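Local coordinates for protein Old Yellow Enzyme (Pichia, PDB 6AGZ) that probably catalyses the flavin-dependent asymmetric reduction of enone compounds, carrying its bound flavin mononucleotide in a TIM barrel, at residues E58-L63 with K103-S108; I23-R28 with R337-C342; G76-G81 with W112-A117. All coordinates share one frame; numbering follows the deposited sequence.

Contact 1: E58-L63 with K103-S108; sequences ENNGGL and KGSHIS
Leu63 and His106 pair in parallel where strands 63-70 and 106-112 of the TIM barrel begin, each soon after a helix. One backbone-to-backbone bond joins the segments, His106 N donating to Gly62 O (3.0 Å, 152°); a weak one runs from Gly61 N to the side-chain hydroxyl of Ser105, which also bonds Ala57 O. The positive phi of Gly61 favours glycine, and its CA-H points at Gly104 O, 3.3 Å from Gly61 CA. Gly104 closes helix 87-102 in a Schellman motif, at backbone angles that would jam a CB against the preceding carbonyl O. Waters bridge Asn59 N and Asn60 N to Lys103 O.

Leu63 CD1 packs on the His106 carbonyl, 3.6 Å from His106 O. Lys103, bent at chi2 (-53°), lays CD on Glu58 CB at 3.6 Å, and its NZ forms a salt bridge with Glu99, whereas Glu58 pairs with Lys384. With an alanine in place of Lys103, Glu58 CB would probably lose its methylene cover and Glu99 this salt-bridge partner. The His106 ring turns its edge to Gly61 O, 3.4 Å from His106 CD2, and a water 2.7 Å from His106 NE2 donates to that carbonyl.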
loop_
_atom_site.group_PDB
_atom_site.type_symbol
_atom_site.label_atom_id
_atom_site.label_comp_id
_atom_site.label_asym_id
_atom_site.label_seq_id
_atom_site.Cartn_x
_atom_site.Cartn_y
_atom_site.Cartn_z
ATOM N N GLU A 58 -0.596 -11.564 -36.670
ATOM C CA GLU A 58 -0.688 -10.894 -37.959
ATOM C C GLU A 58 -1.242 -9.483 -37.791
ATOM O O GLU A 58 -2.208 -9.261 -37.055
ATOM C CB GLU A 58 -1.581 -11.699 -38.904
ATOM C CG GLU A 58 -1.704 -11.135 -40.310
ATOM C CD GLU A 58 -2.775 -11.841 -41.122
ATOM O OE1 GLU A 58 -3.818 -12.206 -40.539
ATOM O OE2 GLU A 58 -2.574 -12.036 -42.340
ATOM N N ASN A 59 -0.615 -8.527 -38.482
ATOM C CA ASN A 59 -1.048 -7.126 -38.484
ATOM C C ASN A 59 -1.110 -6.552 -37.069
ATOM O O ASN A 59 -1.982 -5.741 -36.750
ATOM C CB ASN A 59 -2.401 -6.964 -39.183
ATOM C CG ASN A 59 -2.371 -7.408 -40.632
ATOM O OD1 ASN A 59 -1.383 -7.202 -41.338
ATOM N ND2 ASN A 59 -3.458 -8.021 -41.084
ATOM N N ASN A 60 -0.187 -6.976 -36.202
ATOM C CA ASN A 60 -0.226 -6.546 -34.809
ATOM C C ASN A 60 1.004 -5.746 -34.399
ATOM O O ASN A 60 0.869 -4.584 -34.003
ATOM C CB ASN A 60 -0.392 -7.775 -33.903
ATOM C CG ASN A 60 -0.715 -7.408 -32.464
ATOM O OD1 ASN A 60 -0.628 -6.248 -32.065
ATOM N ND2 ASN A 60 -1.092 -8.409 -31.674
ATOM N N GLY A 61 2.206 -6.317 -34.498
ATOM C CA GLY A 61 3.394 -5.666 -33.986
ATOM C C GLY A 61 3.521 -5.630 -32.477
ATOM O O GLY A 61 4.597 -5.286 -31.974
ATOM N N GLY A 62 2.468 -5.972 -31.737
ATOM C CA GLY A 62 2.466 -5.889 -30.289
ATOM C C GLY A 62 2.921 -7.168 -29.618
ATOM O O GLY A 62 3.581 -8.021 -30.219
ATOM N N LEU A 63 2.558 -7.301 -28.344
ATOM C CA LEU A 63 2.970 -8.430 -27.520
ATOM C C LEU A 63 1.809 -9.395 -27.323
ATOM O O LEU A 63 0.688 -8.974 -27.015
ATOM C CB LEU A 63 3.487 -7.961 -26.158
ATOM C CG LEU A 63 3.916 -9.077 -25.199
ATOM C CD1 LEU A 63 5.156 -9.790 -25.716
ATOM C CD2 LEU A 63 4.145 -8.539 -23.793
ATOM N N LYS A 103 5.303 -13.229 -38.258
ATOM C CA LYS A 103 4.172 -12.327 -38.410
ATOM C C LYS A 103 4.514 -10.883 -38.066
ATOM O O LYS A 103 3.748 -9.983 -38.427
ATOM C CB LYS A 103 3.016 -12.809 -37.543
ATOM C CG LYS A 103 2.115 -13.826 -38.203
ATOM C CD LYS A 103 1.617 -13.334 -39.548
ATOM C CE LYS A 103 1.105 -14.483 -40.390
ATOM N NZ LYS A 103 0.196 -15.361 -39.604
ATOM N N GLY A 104 5.627 -10.638 -37.382
ATOM C CA GLY A 104 5.997 -9.301 -36.966
ATOM C C GLY A 104 5.574 -8.919 -35.566
ATOM O O GLY A 104 5.653 -7.735 -35.219
ATOM N N SER A 105 5.126 -9.871 -34.756
ATOM C CA SER A 105 4.744 -9.625 -33.375
ATOM C C SER A 105 5.773 -10.240 -32.434
ATOM O O SER A 105 6.787 -10.806 -32.855
ATOM C CB SER A 105 3.343 -10.171 -33.095
ATOM O OG SER A 105 2.368 -9.483 -33.860
ATOM N N HIS A 106 5.498 -10.123 -31.138
ATOM C CA HIS A 106 6.375 -10.621 -30.092
ATOM C C HIS A 106 5.535 -11.377 -29.073
ATOM O O HIS A 106 4.331 -11.144 -28.940
ATOM C CB HIS A 106 7.143 -9.473 -29.428
ATOM C CG HIS A 106 7.644 -8.450 -30.400
ATOM N ND1 HIS A 106 8.934 -8.450 -30.884
ATOM C CD2 HIS A 106 7.023 -7.399 -30.987
ATOM C CE1 HIS A 106 9.089 -7.440 -31.722
ATOM N NE2 HIS A 106 7.943 -6.787 -31.803
ATOM N N ILE A 107 6.173 -12.293 -28.350
ATOM C CA ILE A 107 5.441 -13.228 -27.505
ATOM C C ILE A 107 6.213 -13.494 -26.218
ATOM O O ILE A 107 7.442 -13.626 -26.224
ATOM C CB ILE A 107 5.137 -14.540 -28.260
ATOM C CG1 ILE A 107 4.226 -15.446 -27.430
ATOM C CG2 ILE A 107 6.424 -15.257 -28.659
ATOM C CD1 ILE A 107 3.620 -16.579 -28.227
ATOM N N SER A 108 5.477 -13.550 -25.110
ATOM C CA SER A 108 5.988 -13.958 -23.811
ATOM C C SER A 108 5.231 -15.197 -23.354
ATOM O O SER A 108 4.042 -15.352 -23.641
ATOM C CB SER A 108 5.829 -12.836 -22.774
ATOM O OG SER A 108 6.046 -13.314 -21.457
HETATM O O HOH W 1 1.684 -9.113 -40.119
HETATM O O HOH W 2 2.209 -7.898 -37.102
HETATM O O HOH W 3 7.292 -4.956 -33.616
#

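Contact 2: I23-R28 with R337-C342; sequences IELKNR and RTLIGC. With FMN (flavin mononucleotide), chain C.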
loop_
_atom_site.group_PDB
_atom_site.type_symbol
_atom_site.label_atom_id
_atom_site.label_comp_id
_atom_site.label_asym_id
_atom_site.label_seq_id
_atom_site.Cartn_x
_atom_site.Cartn_y
_atom_site.Cartn_z
ATOM N N ILE A 23 13.088 -5.311 -26.585
ATOM C CA ILE A 23 12.377 -5.302 -27.856
ATOM C C ILE A 23 11.504 -4.057 -27.944
ATOM O O ILE A 23 11.207 -3.389 -26.947
ATOM C CB ILE A 23 11.532 -6.574 -28.069
ATOM C CG1 ILE A 23 10.435 -6.673 -27.009
ATOM C CG2 ILE A 23 12.417 -7.808 -28.059
ATOM C CD1 ILE A 23 9.466 -7.805 -27.242
ATOM N N GLU A 24 11.078 -3.757 -29.170
ATOM C CA GLU A 24 10.285 -2.573 -29.484
ATOM C C GLU A 24 8.912 -3.022 -29.966
ATOM O O GLU A 24 8.771 -3.500 -31.097
ATOM C CB GLU A 24 10.983 -1.716 -30.540
ATOM C CG GLU A 24 10.353 -0.350 -30.756
ATOM C CD GLU A 24 10.711 0.638 -29.664
ATOM O OE1 GLU A 24 11.606 0.327 -28.849
ATOM O OE2 GLU A 24 10.102 1.728 -29.620
ATOM N N LEU A 25 7.906 -2.871 -29.109
ATOM C CA LEU A 25 6.531 -3.167 -29.482
ATOM C C LEU A 25 5.949 -2.031 -30.313
ATOM O O LEU A 25 6.117 -0.850 -29.987
ATOM C CB LEU A 25 5.671 -3.388 -28.237
ATOM C CG LEU A 25 6.101 -4.470 -27.245
ATOM C CD1 LEU A 25 5.121 -4.536 -26.084
ATOM C CD2 LEU A 25 6.215 -5.821 -27.931
ATOM N N LYS A 26 5.248 -2.404 -31.388
ATOM C CA LYS A 26 4.621 -1.423 -32.266
ATOM C C LYS A 26 3.392 -0.787 -31.631
ATOM O O LYS A 26 3.037 0.341 -31.992
ATOM C CB LYS A 26 4.248 -2.086 -33.595
ATOM C CG LYS A 26 3.790 -1.126 -34.683
ATOM C CD LYS A 26 3.506 -1.869 -35.982
ATOM C CE LYS A 26 2.972 -0.932 -37.053
ATOM N NZ LYS A 26 2.694 -1.650 -38.329
ATOM N N ASN A 27 2.744 -1.471 -30.690
ATOM C CA ASN A 27 1.606 -0.919 -29.972
ATOM C C ASN A 27 1.683 -1.362 -28.516
ATOM O O ASN A 27 2.614 -2.062 -28.103
ATOM C CB ASN A 27 0.277 -1.331 -30.624
ATOM C CG ASN A 27 0.068 -2.840 -30.656
ATOM O OD1 ASN A 27 0.211 -3.528 -29.645
ATOM N ND2 ASN A 27 -0.279 -3.358 -31.829
ATOM N N ARG A 28 0.687 -0.948 -27.732
ATOM C CA ARG A 28 0.623 -1.275 -26.313
ATOM C C ARG A 28 -0.613 -2.103 -25.980
ATOM O O ARG A 28 -1.026 -2.165 -24.818
ATOM C CB ARG A 28 0.675 0.008 -25.480
ATOM C CG ARG A 28 1.790 0.933 -25.944
ATOM C CD ARG A 28 1.979 2.154 -25.066
ATOM N NE ARG A 28 2.999 3.032 -25.632
ATOM C CZ ARG A 28 3.442 4.144 -25.055
ATOM N NH1 ARG A 28 2.955 4.524 -23.882
ATOM N NH2 ARG A 28 4.373 4.876 -25.652
ATOM N N ARG A 337 4.246 4.336 -19.818
ATOM C CA ARG A 337 4.755 3.013 -19.472
ATOM C C ARG A 337 3.637 1.995 -19.253
ATOM O O ARG A 337 3.869 0.961 -18.618
ATOM C CB ARG A 337 5.652 3.086 -18.229
ATOM C CG ARG A 337 5.067 3.846 -17.031
ATOM C CD ARG A 337 4.146 2.974 -16.183
ATOM N NE ARG A 337 3.744 3.618 -14.936
ATOM C CZ ARG A 337 4.139 3.222 -13.729
ATOM N NH1 ARG A 337 4.946 2.178 -13.602
ATOM N NH2 ARG A 337 3.723 3.867 -12.647
ATOM N N THR A 338 2.440 2.248 -19.771
ATOM C CA THR A 338 1.275 1.424 -19.480
ATOM C C THR A 338 0.851 0.636 -20.712
ATOM O O THR A 338 0.608 1.216 -21.776
ATOM C CB THR A 338 0.108 2.281 -18.983
ATOM O OG1 THR A 338 0.486 2.948 -17.773
ATOM C CG2 THR A 338 -1.113 1.412 -18.717
ATOM N N LEU A 339 0.766 -0.682 -20.558
ATOM C CA LEU A 339 0.190 -1.576 -21.550
ATOM C C LEU A 339 -1.234 -1.937 -21.140
ATOM O O LEU A 339 -1.560 -1.991 -19.952
ATOM C CB LEU A 339 1.026 -2.850 -21.693
ATOM C CG LEU A 339 2.527 -2.695 -21.948
ATOM C CD1 LEU A 339 3.208 -4.055 -21.955
ATOM C CD2 LEU A 339 2.782 -1.963 -23.254
ATOM N N ILE A 340 -2.081 -2.186 -22.134
ATOM C CA ILE A 340 -3.482 -2.528 -21.908
ATOM C C ILE A 340 -3.721 -3.930 -22.447
ATOM O O ILE A 340 -3.512 -4.188 -23.640
ATOM C CB ILE A 340 -4.433 -1.517 -22.566
ATOM C CG1 ILE A 340 -4.239 -0.128 -21.954
ATOM C CG2 ILE A 340 -5.876 -1.970 -22.410
ATOM C CD1 ILE A 340 -4.681 -0.029 -20.508
ATOM N N GLY A 341 -4.156 -4.832 -21.572
ATOM C CA GLY A 341 -4.434 -6.207 -21.945
ATOM C C GLY A 341 -5.930 -6.443 -22.125
ATOM O O GLY A 341 -6.738 -5.998 -21.313
ATOM N N CYS A 342 -6.274 -7.141 -23.204
ATOM C CA CYS A 342 -7.655 -7.520 -23.498
ATOM C C CYS A 342 -7.667 -9.001 -23.849
ATOM O O CYS A 342 -7.132 -9.398 -24.890
ATOM C CB CYS A 342 -8.231 -6.677 -24.637
ATOM S SG CYS A 342 -8.108 -4.892 -24.381
HETATM N N1 FMN C . -4.888 -15.154 -16.559
HETATM C C2 FMN C . -3.643 -15.689 -16.286
HETATM O O2 FMN C . -2.818 -15.033 -15.651
HETATM N N3 FMN C . -3.322 -16.959 -16.719
HETATM C C4 FMN C . -4.245 -17.696 -17.430
HETATM O O4 FMN C . -3.967 -18.829 -17.820
HETATM C C4A FMN C . -5.496 -17.159 -17.706
HETATM N N5 FMN C . -6.415 -17.898 -18.414
HETATM C C5A FMN C . -7.657 -17.371 -18.695
HETATM C C6 FMN C . -8.578 -18.124 -19.411
HETATM C C7 FMN C . -9.833 -17.601 -19.697
HETATM C C7M FMN C . -10.825 -18.414 -20.472
HETATM C C8 FMN C . -10.167 -16.325 -19.267
HETATM C C8M FMN C . -11.522 -15.758 -19.575
HETATM C C9 FMN C . -9.246 -15.574 -18.548
HETATM C C9A FMN C . -7.987 -16.092 -18.261
HETATM N N10 FMN C . -7.065 -15.348 -17.545
HETATM C C10 FMN C . -5.820 -15.882 -17.268
HETATM C "C1'" FMN C . -7.411 -13.961 -17.083
HETATM C "C2'" FMN C . -7.118 -13.002 -18.241
HETATM O "O2'" FMN C . -5.741 -13.047 -18.544
HETATM C "C3'" FMN C . -7.541 -11.562 -17.955
HETATM O "O3'" FMN C . -6.794 -11.044 -16.877
HETATM C "C4'" FMN C . -9.033 -11.478 -17.648
HETATM O "O4'" FMN C . -9.756 -12.212 -18.611
HETATM C "C5'" FMN C . -9.533 -10.039 -17.658
HETATM O "O5'" FMN C . -9.209 -9.435 -18.891
HETATM P P FMN C . -10.368 -9.106 -19.959
HETATM O O1P FMN C . -11.454 -8.309 -19.276
HETATM O O2P FMN C . -9.798 -8.301 -21.102
HETATM O O3P FMN C . -10.933 -10.402 -20.487
HETATM O O HOH W 4 1.304 3.763 -22.039
#
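Arg28 and Leu339 come closest in backbone, their CA atoms 4.8 Å apart, and Ile340 N donates to Arg28 O in an almost straight bond (2.9 Å, 175° at the hydrogen) that arrives nearly along the C=O axis. Leu339 CA also lies near this oxygen, in a bent and weaker CA-H...O contact. Among the side chains Arg28 does most of the work. Its aliphatic part crosses Leu339 at about a right angle, with Arg28 CB 3.6 Å from Leu339 CD2; a chi1 of -52° in the leucine sets CG beside its own backbone N and lets CD2 reach across. Leu339 CD2 extends also to Leu25 CD1 at 4.5 Å, a looser touch. These are the places where the eight-stranded TIM barrel closes: Arg28 stands just before the first strand, 29-31, and residues 338-341 form the last. Beyond CG the arginine chain is extended, passing Arg28 CD 3.7 Å from Thr338 O. Its guanidinium then meets a water at its edge, in plane, with Arg28 NH1 donating over 2.6 Å; that water sits close to Thr338 O as well. An arginine suits this buried place because its several N-H groups can each find an acceptor: NE bonds the Lys16 carbonyl and NH2 forms a salt bridge with Asp336. A leucine suits the place of Leu339, where Ile18, Val312 and Leu314 add apolar neighbours. Past the strand, Gly341 and Cys342 belong to the flavin mononucleotide pocket, and Cys342 CA lies 3.3 Å from phosphate oxygen O2P of the cofactor.

Contact 3: G76-G81 with W112-A117; sequences GLYQNG and WNLGRA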
loop_
_atom_site.group_PDB
_atom_site.type_symbol
_atom_site.label_atom_id
_atom_site.label_comp_id
_atom_site.label_asym_id
_atom_site.label_seq_id
_atom_site.Cartn_x
_atom_site.Cartn_y
_atom_site.Cartn_z
ATOM N N GLY A 76 1.746 -29.066 -12.757
ATOM C CA GLY A 76 0.362 -29.226 -13.165
ATOM C C GLY A 76 -0.505 -29.897 -12.115
ATOM O O GLY A 76 -0.216 -29.806 -10.921
ATOM N N LEU A 77 -1.570 -30.570 -12.548
ATOM C CA LEU A 77 -1.898 -30.706 -13.965
ATOM C C LEU A 77 -3.383 -30.481 -14.246
ATOM O O LEU A 77 -4.234 -30.728 -13.393
ATOM C CB LEU A 77 -1.507 -32.098 -14.476
ATOM C CG LEU A 77 -0.036 -32.496 -14.602
ATOM C CD1 LEU A 77 0.082 -34.003 -14.756
ATOM C CD2 LEU A 77 0.603 -31.789 -15.784
ATOM N N TYR A 78 -3.675 -30.004 -15.453
ATOM C CA TYR A 78 -5.011 -30.032 -16.028
ATOM C C TYR A 78 -4.938 -30.764 -17.360
ATOM O O TYR A 78 -3.930 -30.684 -18.069
ATOM C CB TYR A 78 -5.580 -28.621 -16.242
ATOM C CG TYR A 78 -5.873 -27.855 -14.971
ATOM C CD1 TYR A 78 -6.423 -28.488 -13.863
ATOM C CD2 TYR A 78 -5.601 -26.496 -14.882
ATOM C CE1 TYR A 78 -6.692 -27.786 -12.701
ATOM C CE2 TYR A 78 -5.866 -25.787 -13.726
ATOM C CZ TYR A 78 -6.412 -26.436 -12.639
ATOM O OH TYR A 78 -6.676 -25.733 -11.488
ATOM N N GLN A 79 -6.000 -31.491 -17.695
ATOM C CA GLN A 79 -5.991 -32.252 -18.936
ATOM C C GLN A 79 -5.891 -31.313 -20.133
ATOM O O GLN A 79 -6.586 -30.292 -20.200
ATOM C CB GLN A 79 -7.236 -33.138 -19.039
ATOM C CG GLN A 79 -8.563 -32.408 -18.954
ATOM C CD GLN A 79 -9.743 -33.360 -18.924
ATOM O OE1 GLN A 79 -9.835 -34.278 -19.740
ATOM N NE2 GLN A 79 -10.651 -33.150 -17.977
ATOM N N ASN A 80 -4.986 -31.646 -21.055
ATOM C CA ASN A 80 -4.760 -30.885 -22.284
ATOM C C ASN A 80 -4.230 -29.481 -22.004
ATOM O O ASN A 80 -4.423 -28.562 -22.805
ATOM C CB ASN A 80 -6.027 -30.827 -23.142
ATOM C CG ASN A 80 -6.524 -32.204 -23.530
ATOM O OD1 ASN A 80 -7.198 -32.876 -22.748
ATOM N ND2 ASN A 80 -6.188 -32.637 -24.740
ATOM N N GLY A 81 -3.556 -29.303 -20.872
ATOM C CA GLY A 81 -2.843 -28.075 -20.601
ATOM C C GLY A 81 -1.516 -28.034 -21.325
ATOM O O GLY A 81 -1.073 -29.009 -21.951
ATOM N N TRP A 112 3.116 -21.592 -15.382
ATOM C CA TRP A 112 2.035 -21.949 -14.476
ATOM C C TRP A 112 2.522 -22.948 -13.435
ATOM O O TRP A 112 3.353 -23.812 -13.729
ATOM C CB TRP A 112 0.860 -22.551 -15.252
ATOM C CG TRP A 112 -0.496 -22.234 -14.691
ATOM C CD1 TRP A 112 -0.781 -21.448 -13.614
ATOM C CD2 TRP A 112 -1.754 -22.696 -15.195
ATOM N NE1 TRP A 112 -2.142 -21.391 -13.417
ATOM C CE2 TRP A 112 -2.761 -22.146 -14.377
ATOM C CE3 TRP A 112 -2.128 -23.512 -16.268
ATOM C CZ2 TRP A 112 -4.113 -22.397 -14.590
ATOM C CZ3 TRP A 112 -3.471 -23.758 -16.478
ATOM C CH2 TRP A 112 -4.447 -23.203 -15.643
ATOM N N ASN A 113 1.999 -22.821 -12.218
ATOM C CA ASN A 113 2.206 -23.818 -11.172
ATOM C C ASN A 113 0.935 -23.864 -10.341
ATOM O O ASN A 113 0.574 -22.867 -9.708
ATOM C CB ASN A 113 3.420 -23.487 -10.302
ATOM C CG ASN A 113 3.870 -24.666 -9.456
ATOM O OD1 ASN A 113 3.062 -25.508 -9.060
ATOM N ND2 ASN A 113 5.166 -24.734 -9.181
ATOM N N LEU A 114 0.263 -25.016 -10.342
ATOM C CA LEU A 114 -1.101 -25.085 -9.832
ATOM C C LEU A 114 -1.152 -25.143 -8.310
ATOM O O LEU A 114 -1.968 -24.451 -7.690
ATOM C CB LEU A 114 -1.820 -26.291 -10.435
ATOM C CG LEU A 114 -1.998 -26.243 -11.953
ATOM C CD1 LEU A 114 -2.866 -27.391 -12.440
ATOM C CD2 LEU A 114 -2.590 -24.909 -12.372
ATOM N N GLY A 115 -0.305 -25.958 -7.689
ATOM C CA GLY A 115 -0.404 -26.123 -6.250
ATOM C C GLY A 115 -1.676 -26.861 -5.876
ATOM O O GLY A 115 -2.057 -27.852 -6.508
ATOM N N ARG A 116 -2.352 -26.370 -4.835
ATOM C CA ARG A 116 -3.589 -26.991 -4.375
ATOM C C ARG A 116 -4.761 -26.771 -5.327
ATOM O O ARG A 116 -5.876 -27.204 -5.018
ATOM C CB ARG A 116 -3.952 -26.477 -2.980
ATOM C CG ARG A 116 -4.444 -25.038 -2.945
ATOM C CD ARG A 116 -4.749 -24.604 -1.519
ATOM N NE ARG A 116 -5.385 -23.291 -1.463
ATOM C CZ ARG A 116 -5.809 -22.716 -0.342
ATOM N NH1 ARG A 116 -5.667 -23.337 0.821
ATOM N NH2 ARG A 116 -6.378 -21.518 -0.383
ATOM N N ALA A 117 -4.544 -26.110 -6.460
ATOM C CA ALA A 117 -5.582 -25.894 -7.457
ATOM C C ALA A 117 -5.616 -26.978 -8.525
ATOM O O ALA A 117 -6.483 -26.938 -9.404
ATOM C CB ALA A 117 -5.392 -24.526 -8.121
HETATM O O HOH W 5 1.079 -28.353 -9.001
#
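Tyr78 packs against Trp112, Leu114 and Ala117 at once and loses more surface here than any other residue of the pair. With chi1 at -67° its ring is carried toward the 112-117 loop, where its edge, face and hydroxyl meet different partners. One edge meets the indole face in an offset edge-to-face pair: the tyrosine ring and the six-membered ring of Trp112 have centroids 5.4 Å apart and planes at 65°. Over one face sits Leu114 CD1, 3.6 Å from the Tyr78 ring centroid and only 8° off the normal, a well-centred CH-pi contact. At the far end Tyr78 OH donates to Ala117 O in a very short hydrogen bond, doubtful in its modelled length of 2.4 Å. Tyrosine thus combines a flat apolar surface with one polar end.

The two methyls of Leu114 lie over different rings. While CD1 covers the tyrosine, Leu114 CD2 lies 3.4 Å above the Trp112 ring plane, over its centre. Leu114 CD1 also presses on the cis peptide leading into Leu77, 3.4 Å from Leu77 N. Gly76, third in buried area, suits this tight place, since a side chain there would run into that of Leu77.

The contact joins the loops that follow the C-terminal ends of strands 63-70 and 106-112, the end where TIM barrels carry their active site, and Trp112 lies close to the flavin. Phe70 and His187, from neighbouring strands, meet the Trp112 ring, while Leu77 rests on helix 120-125 and Asn113 on helix 158-179.

Contacts 1 and 2 lie together, centres 10 Å apart, on the same side of the chain's centre, and both reach the barrel sheet. They touch through two probable hydrogen bonds: Asn60 OD1 is 2.9 Å from Asn27 ND2 and Gly61 O 3.0 Å from Lys26 N. Contact 3 lies across the chain's centre, about 27 Å from contact 1 and 28 Å from contact 2, centre to centre. Strands 63-70 and 106-112 link it to contact 1, which pairs their starts, whereas contact 3 joins the loops after their ends. The phosphate of the flavin mononucleotide is next to contact 2; the Trp112 side chain of contact 3 is about 5 Å from the cofactor, and that of Ser108 about 11 Å.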